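Local coordinates for CELL WALL surface anchor family protein (Streptococcus pneumoniae, PDB 2WW8) that serves as an adhesin of the pneumococcal pilus, probably attaching the bacterium to host cells through an integrin I-like domain, at residues Y621-L631 and G644-V652; D201-G212 and D671-L682. All blocks are in the same frame, centred on the assembly; numbering follows the deposited sequence.

Contact 1 (Y621-L631 and G644-V652); sequences YTLTANDGSRL and GGLLKNAKV
Leucines, a valine and a tyrosine pack here between strand 621-625, its hairpin return at 630-631, and the loop and strand of 644-652, within the Ig-like domain. Strand 621-625 pairs with strand 673-682 and strand 651-655 with strand 660-668, so the contact joins two different sheets face to face, with a hydrogen bond from the 3-10 segment to the hairpin turn at one end. V652 lies over one face of the Y621 ring, near its rim; its CB is 4.1 Å from the ring centroid, a CH-pi contact. Its CG2 branch also touches L623 CD2 at 3.7 Å and L631 CD1 at 3.9 Å, while L623 CD2 reaches on to A650 CB. L647 is the second apolar centre. With CG anti to the carbonyl carbon (chi1 -59°), it sets CD1 3.5 Å from L623 O and against R630 CA, and CD2 alongside L623 CD2. L646 lies alongside D627, its CG and CD1 against the carboxylate, and its CD1 meets A625 CB at 3.9 Å.

The polar end belongs to D627, in the type I turn of a hairpin with a G1 bulge at G628 and S629. Its OD1 takes two bonds from S629: one from OG on the syn side (2.6 Å), the other from N, well above the carboxylate plane, which makes an Asx turn. OD2 crosses to the other segment and accepts L646 N at 2.9 Å, nearly straight at 164°. G645 CA packs close beside that same oxygen.

Three donors on the two oxygens hold the carboxylate in a fixed rotation and would tend to stabilise its negative charge; the turn at 625-628 is thereby tied to the 3-10 segment at 646-647, while L623, L647, A650, V652 and the Y621 ring pack together beside it.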
loop_
_atom_site.group_PDB
_atom_site.type_symbol
_atom_site.label_atom_id
_atom_site.label_comp_id
_atom_site.label_asym_id
_atom_site.label_seq_id
_atom_site.Cartn_x
_atom_site.Cartn_y
_atom_site.Cartn_z
ATOM N N TYR A 621 3.195 2.022 -20.466
ATOM C CA TYR A 621 2.980 1.254 -19.240
ATOM C C TYR A 621 4.323 1.111 -18.558
ATOM O O TYR A 621 5.370 1.316 -19.182
ATOM C CB TYR A 621 2.376 -0.128 -19.543
ATOM C CG TYR A 621 3.356 -1.045 -20.282
ATOM C CD1 TYR A 621 4.237 -1.880 -19.558
ATOM C CD2 TYR A 621 3.417 -1.043 -21.679
ATOM C CE1 TYR A 621 5.152 -2.692 -20.238
ATOM C CE2 TYR A 621 4.298 -1.847 -22.357
ATOM C CZ TYR A 621 5.161 -2.654 -21.608
ATOM O OH TYR A 621 6.065 -3.453 -22.266
ATOM N N THR A 622 4.294 0.719 -17.289
ATOM C CA THR A 622 5.493 0.170 -16.671
ATOM C C THR A 622 5.233 -1.220 -16.090
ATOM O O THR A 622 4.122 -1.519 -15.627
ATOM C CB THR A 622 6.112 1.100 -15.575
ATOM O OG1 THR A 622 5.345 1.072 -14.351
ATOM C CG2 THR A 622 6.318 2.523 -16.053
ATOM N N LEU A 623 6.264 -2.060 -16.085
ATOM C CA LEU A 623 6.215 -3.353 -15.406
ATOM C C LEU A 623 7.566 -3.528 -14.698
ATOM O O LEU A 623 8.614 -3.561 -15.369
ATOM C CB LEU A 623 5.927 -4.495 -16.399
ATOM C CG LEU A 623 5.565 -5.793 -15.648
ATOM C CD1 LEU A 623 4.187 -5.685 -14.979
ATOM C CD2 LEU A 623 5.639 -7.049 -16.531
ATOM N N THR A 624 7.534 -3.543 -13.363
ATOM C CA THR A 624 8.745 -3.643 -12.557
ATOM C C THR A 624 8.510 -4.729 -11.502
ATOM O O THR A 624 7.372 -5.116 -11.227
ATOM C CB THR A 624 9.157 -2.291 -11.901
ATOM O OG1 THR A 624 8.057 -1.857 -11.090
ATOM C CG2 THR A 624 9.470 -1.156 -12.987
ATOM N N ALA A 625 9.573 -5.219 -10.866
ATOM C CA ALA A 625 9.391 -6.153 -9.762
ATOM C C ALA A 625 10.413 -5.840 -8.689
ATOM O O ALA A 625 11.428 -5.165 -8.950
ATOM C CB ALA A 625 9.577 -7.579 -10.296
ATOM N N ASN A 626 10.170 -6.344 -7.482
ATOM C CA ASN A 626 10.898 -5.932 -6.297
ATOM C C ASN A 626 12.224 -6.645 -6.171
ATOM O O ASN A 626 12.900 -6.451 -5.180
ATOM C CB ASN A 626 10.020 -6.082 -5.046
ATOM C CG ASN A 626 9.804 -7.554 -4.659
ATOM O OD1 ASN A 626 9.894 -8.467 -5.501
ATOM N ND2 ASN A 626 9.572 -7.788 -3.376
ATOM N N ASP A 627 12.645 -7.441 -7.153
ATOM C CA ASP A 627 14.055 -7.839 -7.255
ATOM C C ASP A 627 14.874 -6.815 -8.066
ATOM O O ASP A 627 16.056 -7.058 -8.290
ATOM C CB ASP A 627 14.175 -9.201 -7.954
ATOM C CG ASP A 627 13.742 -9.129 -9.420
ATOM O OD1 ASP A 627 13.047 -8.173 -9.886
ATOM O OD2 ASP A 627 14.070 -10.076 -10.150
ATOM N N GLY A 628 14.267 -5.677 -8.442
ATOM C CA GLY A 628 14.886 -4.639 -9.246
ATOM C C GLY A 628 14.826 -4.924 -10.744
ATOM O O GLY A 628 15.435 -4.194 -11.524
ATOM N N SER A 629 14.130 -5.970 -11.179
ATOM C CA SER A 629 13.949 -6.194 -12.613
ATOM C C SER A 629 12.868 -5.288 -13.182
ATOM O O SER A 629 12.034 -4.691 -12.455
ATOM C CB SER A 629 13.720 -7.691 -12.970
ATOM O OG SER A 629 12.486 -8.146 -12.448
ATOM N N ARG A 630 12.911 -5.119 -14.509
ATOM C CA ARG A 630 11.960 -4.222 -15.193
ATOM C C ARG A 630 11.792 -4.656 -16.639
ATOM O O ARG A 630 12.711 -5.248 -17.206
ATOM C CB ARG A 630 12.455 -2.750 -15.167
ATOM C CG ARG A 630 13.802 -2.555 -15.883
ATOM C CD ARG A 630 14.353 -1.129 -15.688
ATOM N NE ARG A 630 15.674 -1.012 -16.300
ATOM C CZ ARG A 630 16.831 -1.361 -15.744
ATOM N NH1 ARG A 630 16.859 -1.881 -14.519
ATOM N NH2 ARG A 630 17.974 -1.224 -16.430
ATOM N N LEU A 631 10.658 -4.351 -17.239
ATOM C CA LEU A 631 10.629 -4.323 -18.710
ATOM C C LEU A 631 11.146 -3.014 -19.227
ATOM O O LEU A 631 10.706 -1.923 -18.799
ATOM C CB LEU A 631 9.246 -4.594 -19.320
ATOM C CG LEU A 631 8.743 -6.010 -18.902
ATOM C CD1 LEU A 631 7.429 -6.244 -19.651
ATOM C CD2 LEU A 631 9.749 -7.135 -19.265
ATOM N N GLY A 644 17.008 -10.405 -16.215
ATOM C CA GLY A 644 15.580 -10.107 -16.240
ATOM C C GLY A 644 14.828 -10.587 -15.013
ATOM O O GLY A 644 13.660 -10.256 -14.899
ATOM N N GLY A 645 15.465 -11.338 -14.118
ATOM C CA GLY A 645 14.898 -11.717 -12.838
ATOM C C GLY A 645 13.462 -12.217 -12.907
ATOM O O GLY A 645 13.089 -13.024 -13.766
ATOM N N LEU A 646 12.636 -11.747 -11.987
ATOM C CA LEU A 646 11.226 -12.174 -11.940
ATOM C C LEU A 646 10.463 -11.900 -13.256
ATOM O O LEU A 646 9.460 -12.539 -13.589
ATOM C CB LEU A 646 10.546 -11.444 -10.776
ATOM C CG LEU A 646 11.117 -11.827 -9.377
ATOM C CD1 LEU A 646 10.499 -10.879 -8.420
ATOM C CD2 LEU A 646 10.767 -13.285 -8.969
ATOM N N LEU A 647 10.945 -10.957 -14.051
ATOM C CA LEU A 647 10.210 -10.589 -15.286
ATOM C C LEU A 647 10.741 -11.274 -16.546
ATOM O O LEU A 647 10.302 -10.971 -17.660
ATOM C CB LEU A 647 10.174 -9.047 -15.442
ATOM C CG LEU A 647 9.500 -8.345 -14.265
ATOM C CD1 LEU A 647 9.479 -6.845 -14.524
ATOM C CD2 LEU A 647 8.043 -8.901 -14.006
ATOM N N LYS A 648 11.662 -12.215 -16.347
ATOM C CA LYS A 648 12.358 -12.885 -17.463
ATOM C C LYS A 648 11.360 -13.359 -18.540
ATOM O O LYS A 648 11.625 -13.288 -19.744
ATOM C CB LYS A 648 13.120 -14.079 -16.850
ATOM C CG LYS A 648 13.824 -14.943 -17.828
ATOM C CD LYS A 648 14.526 -16.071 -17.045
ATOM C CE LYS A 648 15.491 -15.506 -16.034
ATOM N NZ LYS A 648 16.548 -16.495 -15.816
ATOM N N ASN A 649 10.184 -13.834 -18.124
ATOM C CA ASN A 649 9.219 -14.370 -19.084
ATOM C C ASN A 649 7.914 -13.581 -19.102
ATOM O O ASN A 649 6.899 -14.084 -19.645
ATOM C CB ASN A 649 8.977 -15.885 -18.793
ATOM C CG ASN A 649 10.212 -16.750 -19.085
ATOM O OD1 ASN A 649 10.744 -17.492 -18.236
ATOM N ND2 ASN A 649 10.696 -16.629 -20.297
ATOM N N ALA A 650 7.895 -12.379 -18.519
ATOM C CA ALA A 650 6.652 -11.601 -18.419
ATOM C C ALA A 650 6.431 -10.803 -19.700
ATOM O O ALA A 650 7.406 -10.326 -20.281
ATOM C CB ALA A 650 6.651 -10.627 -17.221
ATOM N N LYS A 651 5.180 -10.716 -20.162
ATOM C CA LYS A 651 4.866 -9.881 -21.312
ATOM C C LYS A 651 3.640 -9.084 -20.930
ATOM O O LYS A 651 2.767 -9.605 -20.227
ATOM C CB LYS A 651 4.527 -10.729 -22.530
ATOM C CG LYS A 651 5.739 -11.027 -23.373
ATOM C CD LYS A 651 6.039 -12.487 -23.425
ATOM C CE LYS A 651 7.358 -12.657 -24.199
ATOM N NZ LYS A 651 8.631 -12.121 -23.580
ATOM N N VAL A 652 3.571 -7.841 -21.429
ATOM C CA VAL A 652 2.392 -6.997 -21.299
ATOM C C VAL A 652 1.772 -6.841 -22.682
ATOM O O VAL A 652 2.434 -6.336 -23.594
ATOM C CB VAL A 652 2.757 -5.659 -20.662
ATOM C CG1 VAL A 652 1.500 -4.861 -20.348
ATOM C CG2 VAL A 652 3.562 -5.908 -19.361
#

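Contact 2 (D201-G212 and D671-L682); sequences DNQYGIELTVSG and DEKVTLTYNVRL
Y678 holds CG between its backbone N and carbonyl carbon (chi1 57°), which turns the ring back across the strand pair until I206 CB sits over its face, 3.9 Å from the centroid. R681 has CG opposite its backbone N (chi1 -173°) and stays extended on to NE, reaching along the sheet end to D201. There R681 NH2 gives a nearly straight bond (166°) to D201 OD1 at 3.0 Å, lying in the guanidinium plane though out of the carboxylate plane, and R681 NE adds a weak second bond to OD2. A water over the face of the guanidinium links D201 O, N202 ND2 and L682 O. N202 ND2 also bonds to D720, and R681 NH1 bridges to D684.

Along their whole length strands 203-211 and 673-682 run antiparallel. Y204 with V680, I206 with Y678, L208 with L676 and V210 with V674 are the hydrogen-bonded pairs, each joined by two backbone bonds; L208 O, for instance, accepts L676 N at 2.8 Å. G212 N to E672 O and L682 N to N202 O extend the pairing at the ends. Those four pairs form a buried, largely apolar face, where I206 CG1 meets V680 CG1 at 4.0 Å and L208 CD1 meets Y678 CE1 at 3.9 Å. On the face of E207, T209 and T675, the contacts mix methyl and polar groups: T209 CG2 lies 3.7 Å from T675 OG1.

Strand 187-196 flanks 203-211, with R192 bridging to E207 and S190 bonding to T209; strand 621-625 flanks 673-682. Over the largely apolar face passes strand 593-601, whose I598 packs on L208 and V210 and whose D600 bonds to Y678 OH.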
loop_
_atom_site.group_PDB
_atom_site.type_symbol
_atom_site.label_atom_id
_atom_site.label_comp_id
_atom_site.label_asym_id
_atom_site.label_seq_id
_atom_site.Cartn_x
_atom_site.Cartn_y
_atom_site.Cartn_z
ATOM N N ASP A 201 -9.145 17.112 -16.794
ATOM C CA ASP A 201 -9.275 16.280 -17.973
ATOM C C ASP A 201 -9.534 14.776 -17.704
ATOM O O ASP A 201 -9.500 13.932 -18.611
ATOM C CB ASP A 201 -8.020 16.529 -18.800
ATOM C CG ASP A 201 -8.135 15.967 -20.194
ATOM O OD1 ASP A 201 -9.161 16.257 -20.844
ATOM O OD2 ASP A 201 -7.202 15.234 -20.615
ATOM N N ASN A 202 -9.806 14.434 -16.449
ATOM C CA ASN A 202 -10.144 13.057 -16.076
ATOM C C ASN A 202 -9.128 11.964 -16.402
ATOM O O ASN A 202 -9.515 10.890 -16.891
ATOM C CB ASN A 202 -11.480 12.682 -16.706
ATOM C CG ASN A 202 -12.569 13.680 -16.344
ATOM O OD1 ASN A 202 -12.759 13.996 -15.162
ATOM N ND2 ASN A 202 -13.270 14.197 -17.354
ATOM N N GLN A 203 -7.863 12.239 -16.093
ATOM C CA GLN A 203 -6.712 11.409 -16.448
ATOM C C GLN A 203 -6.120 10.916 -15.148
ATOM O O GLN A 203 -5.843 11.722 -14.244
ATOM C CB GLN A 203 -5.655 12.248 -17.161
ATOM C CG GLN A 203 -5.979 12.487 -18.618
ATOM C CD GLN A 203 -4.872 13.190 -19.366
ATOM O OE1 GLN A 203 -3.696 12.941 -19.110
ATOM N NE2 GLN A 203 -5.229 14.089 -20.274
ATOM N N TYR A 204 -5.958 9.596 -15.063
ATOM C CA TYR A 204 -5.463 8.963 -13.831
ATOM C C TYR A 204 -4.455 7.890 -14.143
ATOM O O TYR A 204 -4.505 7.217 -15.202
ATOM C CB TYR A 204 -6.637 8.277 -13.121
ATOM C CG TYR A 204 -7.776 9.228 -12.758
ATOM C CD1 TYR A 204 -8.747 9.581 -13.688
ATOM C CD2 TYR A 204 -7.831 9.803 -11.497
ATOM C CE1 TYR A 204 -9.792 10.461 -13.345
ATOM C CE2 TYR A 204 -8.860 10.654 -11.142
ATOM C CZ TYR A 204 -9.828 10.992 -12.062
ATOM O OH TYR A 204 -10.841 11.872 -11.658
ATOM N N GLY A 205 -3.564 7.701 -13.171
ATOM C CA GLY A 205 -2.688 6.537 -13.205
ATOM C C GLY A 205 -3.235 5.358 -12.402
ATOM O O GLY A 205 -3.719 5.569 -11.279
ATOM N N ILE A 206 -3.117 4.151 -12.961
ATOM C CA ILE A 206 -3.635 2.943 -12.365
ATOM C C ILE A 206 -2.431 2.053 -12.036
ATOM O O ILE A 206 -1.504 1.944 -12.833
ATOM C CB ILE A 206 -4.547 2.158 -13.347
ATOM C CG1 ILE A 206 -5.672 3.053 -13.881
ATOM C CG2 ILE A 206 -5.215 1.033 -12.590
ATOM C CD1 ILE A 206 -6.583 3.554 -12.805
ATOM N N GLU A 207 -2.486 1.409 -10.875
ATOM C CA GLU A 207 -1.456 0.473 -10.416
ATOM C C GLU A 207 -2.093 -0.849 -9.993
ATOM O O GLU A 207 -3.045 -0.827 -9.202
ATOM C CB GLU A 207 -0.737 1.098 -9.202
ATOM C CG GLU A 207 0.276 0.169 -8.498
ATOM C CD GLU A 207 0.481 0.636 -7.064
ATOM O OE1 GLU A 207 -0.299 0.239 -6.132
ATOM O OE2 GLU A 207 1.438 1.433 -6.926
ATOM N N LEU A 208 -1.513 -1.972 -10.434
ATOM C CA LEU A 208 -1.857 -3.361 -10.070
ATOM C C LEU A 208 -0.574 -3.962 -9.528
ATOM O O LEU A 208 0.490 -3.696 -10.079
ATOM C CB LEU A 208 -2.311 -4.181 -11.288
ATOM C CG LEU A 208 -3.755 -3.995 -11.767
ATOM C CD1 LEU A 208 -3.970 -2.624 -12.407
ATOM C CD2 LEU A 208 -4.133 -5.155 -12.713
ATOM N N THR A 209 -0.695 -4.724 -8.437
ATOM C CA THR A 209 0.430 -5.480 -7.935
ATOM C C THR A 209 -0.024 -6.919 -7.649
ATOM O O THR A 209 -1.221 -7.158 -7.453
ATOM C CB THR A 209 1.067 -4.886 -6.669
ATOM O OG1 THR A 209 0.257 -5.148 -5.513
ATOM C CG2 THR A 209 1.361 -3.391 -6.782
ATOM N N VAL A 210 0.947 -7.845 -7.643
ATOM C CA VAL A 210 0.707 -9.243 -7.339
ATOM C C VAL A 210 1.958 -9.699 -6.589
ATOM O O VAL A 210 3.070 -9.389 -6.991
ATOM C CB VAL A 210 0.522 -10.098 -8.610
ATOM C CG1 VAL A 210 0.371 -11.561 -8.194
ATOM C CG2 VAL A 210 -0.764 -9.661 -9.359
ATOM N N SER A 211 1.755 -10.395 -5.479
ATOM C CA SER A 211 2.864 -10.973 -4.730
ATOM C C SER A 211 2.511 -12.424 -4.477
ATOM O O SER A 211 1.319 -12.780 -4.315
ATOM C CB SER A 211 3.066 -10.209 -3.432
ATOM O OG SER A 211 2.152 -10.697 -2.478
ATOM N N GLY A 212 3.530 -13.282 -4.513
ATOM C CA GLY A 212 3.307 -14.731 -4.415
ATOM C C GLY A 212 3.553 -15.319 -3.028
ATOM O O GLY A 212 3.749 -14.610 -2.003
ATOM N N ASP A 671 7.497 -12.921 -0.848
ATOM C CA ASP A 671 8.285 -11.696 -0.964
ATOM C C ASP A 671 8.686 -11.358 -2.403
ATOM O O ASP A 671 9.612 -10.576 -2.575
ATOM C CB ASP A 671 9.509 -11.648 -0.029
ATOM C CG ASP A 671 9.111 -11.596 1.470
ATOM O OD1 ASP A 671 8.124 -10.910 1.827
ATOM O OD2 ASP A 671 9.762 -12.251 2.326
ATOM N N GLU A 672 8.007 -11.909 -3.407
ATOM C CA GLU A 672 8.260 -11.586 -4.802
ATOM C C GLU A 672 7.032 -10.876 -5.273
ATOM O O GLU A 672 5.923 -11.442 -5.238
ATOM C CB GLU A 672 8.529 -12.864 -5.639
ATOM C CG GLU A 672 9.811 -13.535 -5.100
ATOM C CD GLU A 672 10.326 -14.749 -5.866
ATOM O OE1 GLU A 672 9.537 -15.555 -6.446
ATOM O OE2 GLU A 672 11.582 -14.898 -5.847
ATOM N N LYS A 673 7.223 -9.662 -5.780
ATOM C CA LYS A 673 6.083 -8.838 -6.086
ATOM C C LYS A 673 6.278 -8.075 -7.394
ATOM O O LYS A 673 7.357 -7.545 -7.641
ATOM C CB LYS A 673 5.862 -7.906 -4.943
ATOM C CG LYS A 673 4.671 -6.899 -5.114
ATOM C CD LYS A 673 4.674 -6.123 -3.765
ATOM C CE LYS A 673 3.447 -5.226 -3.561
ATOM N NZ LYS A 673 3.733 -3.988 -2.704
ATOM N N VAL A 674 5.263 -8.060 -8.251
ATOM C CA VAL A 674 5.352 -7.345 -9.547
ATOM C C VAL A 674 4.334 -6.203 -9.502
ATOM O O VAL A 674 3.272 -6.385 -8.871
ATOM C CB VAL A 674 4.910 -8.321 -10.655
ATOM C CG1 VAL A 674 4.731 -7.636 -12.004
ATOM C CG2 VAL A 674 6.041 -9.361 -10.791
ATOM N N THR A 675 4.666 -5.089 -10.162
ATOM C CA THR A 675 3.823 -3.871 -10.273
ATOM C C THR A 675 3.620 -3.458 -11.728
ATOM O O THR A 675 4.592 -3.363 -12.503
ATOM C CB THR A 675 4.493 -2.700 -9.527
ATOM O OG1 THR A 675 4.760 -3.110 -8.182
ATOM C CG2 THR A 675 3.629 -1.398 -9.510
ATOM N N LEU A 676 2.360 -3.250 -12.108
ATOM C CA LEU A 676 2.042 -2.764 -13.431
ATOM C C LEU A 676 1.441 -1.358 -13.261
ATOM O O LEU A 676 0.584 -1.150 -12.402
ATOM C CB LEU A 676 0.997 -3.653 -14.093
ATOM C CG LEU A 676 0.323 -3.098 -15.357
ATOM C CD1 LEU A 676 1.245 -3.090 -16.562
ATOM C CD2 LEU A 676 -0.932 -3.902 -15.742
ATOM N N THR A 677 1.892 -0.370 -14.035
ATOM C CA THR A 677 1.170 0.918 -14.017
ATOM C C THR A 677 0.783 1.317 -15.439
ATOM O O THR A 677 1.440 0.853 -16.382
ATOM C CB THR A 677 1.949 2.083 -13.388
ATOM O OG1 THR A 677 3.066 2.384 -14.221
ATOM C CG2 THR A 677 2.408 1.844 -11.946
ATOM N N TYR A 678 -0.282 2.121 -15.605
ATOM C CA TYR A 678 -0.656 2.624 -16.901
ATOM C C TYR A 678 -1.622 3.789 -16.620
ATOM O O TYR A 678 -2.045 4.015 -15.498
ATOM C CB TYR A 678 -1.269 1.545 -17.836
ATOM C CG TYR A 678 -2.492 0.857 -17.244
ATOM C CD1 TYR A 678 -2.367 -0.297 -16.430
ATOM C CD2 TYR A 678 -3.768 1.395 -17.426
ATOM C CE1 TYR A 678 -3.499 -0.908 -15.865
ATOM C CE2 TYR A 678 -4.913 0.776 -16.886
ATOM C CZ TYR A 678 -4.774 -0.358 -16.102
ATOM O OH TYR A 678 -5.918 -0.951 -15.580
ATOM N N ASN A 679 -1.989 4.523 -17.660
ATOM C CA ASN A 679 -2.807 5.706 -17.498
ATOM C C ASN A 679 -4.105 5.495 -18.234
ATOM O O ASN A 679 -4.098 4.812 -19.264
ATOM C CB ASN A 679 -2.060 6.932 -18.039
ATOM C CG ASN A 679 -0.828 7.257 -17.199
ATOM O OD1 ASN A 679 -0.869 7.282 -15.955
ATOM N ND2 ASN A 679 0.282 7.520 -17.874
ATOM N N VAL A 680 -5.186 6.047 -17.666
ATOM C CA VAL A 680 -6.506 6.043 -18.309
ATOM C C VAL A 680 -7.120 7.430 -18.265
ATOM O O VAL A 680 -6.713 8.302 -17.497
ATOM C CB VAL A 680 -7.518 5.054 -17.690
ATOM C CG1 VAL A 680 -6.921 3.609 -17.634
ATOM C CG2 VAL A 680 -7.913 5.562 -16.279
ATOM N N ARG A 681 -8.144 7.563 -19.096
ATOM C CA ARG A 681 -8.922 8.759 -19.196
ATOM C C ARG A 681 -10.399 8.363 -19.340
ATOM O O ARG A 681 -10.775 7.490 -20.160
ATOM C CB ARG A 681 -8.461 9.529 -20.444
ATOM C CG ARG A 681 -9.103 10.937 -20.562
ATOM C CD ARG A 681 -8.650 11.631 -21.846
ATOM N NE ARG A 681 -9.235 12.967 -21.903
ATOM C CZ ARG A 681 -10.331 13.272 -22.588
ATOM N NH1 ARG A 681 -10.976 12.335 -23.278
ATOM N NH2 ARG A 681 -10.796 14.519 -22.579
ATOM N N LEU A 682 -11.235 9.074 -18.587
ATOM C CA LEU A 682 -12.668 9.010 -18.849
ATOM C C LEU A 682 -13.027 9.470 -20.270
ATOM O O LEU A 682 -12.627 10.541 -20.732
ATOM C CB LEU A 682 -13.430 9.817 -17.794
ATOM C CG LEU A 682 -14.955 9.774 -17.846
ATOM C CD1 LEU A 682 -15.515 8.360 -17.716
ATOM C CD2 LEU A 682 -15.491 10.696 -16.751
HETATM O O HOH W 1 -12.371 13.294 -19.892
HETATM O O HOH W 2 4.370 -12.425 -0.845
#

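Overall arrangement
Well along the chain, after strand 187-196, comes strand 203-211; the chain then leaves for the domain with the parallel sheet, where magnesium and calcium are bound, and comes back through strand 587-591 into the Ig-like region. Contact 2, pairing 203-211 with 673-682, closes a loop of 458 residues, which holds that domain and most of the Ig-like strands as well. Contact 1 is a much shorter closure, of 12 residues, and falls wholly within that span. Strand 621-625 lies beside 673-682, so the two contacts meet: T622 OG1 and T677 OG1 are 2.6 Å apart, a probable hydrogen bond. Contact 2 thus carries the sheet across widely separated parts of the sequence, whereas contact 1 joins that sheet to the one holding 651-655.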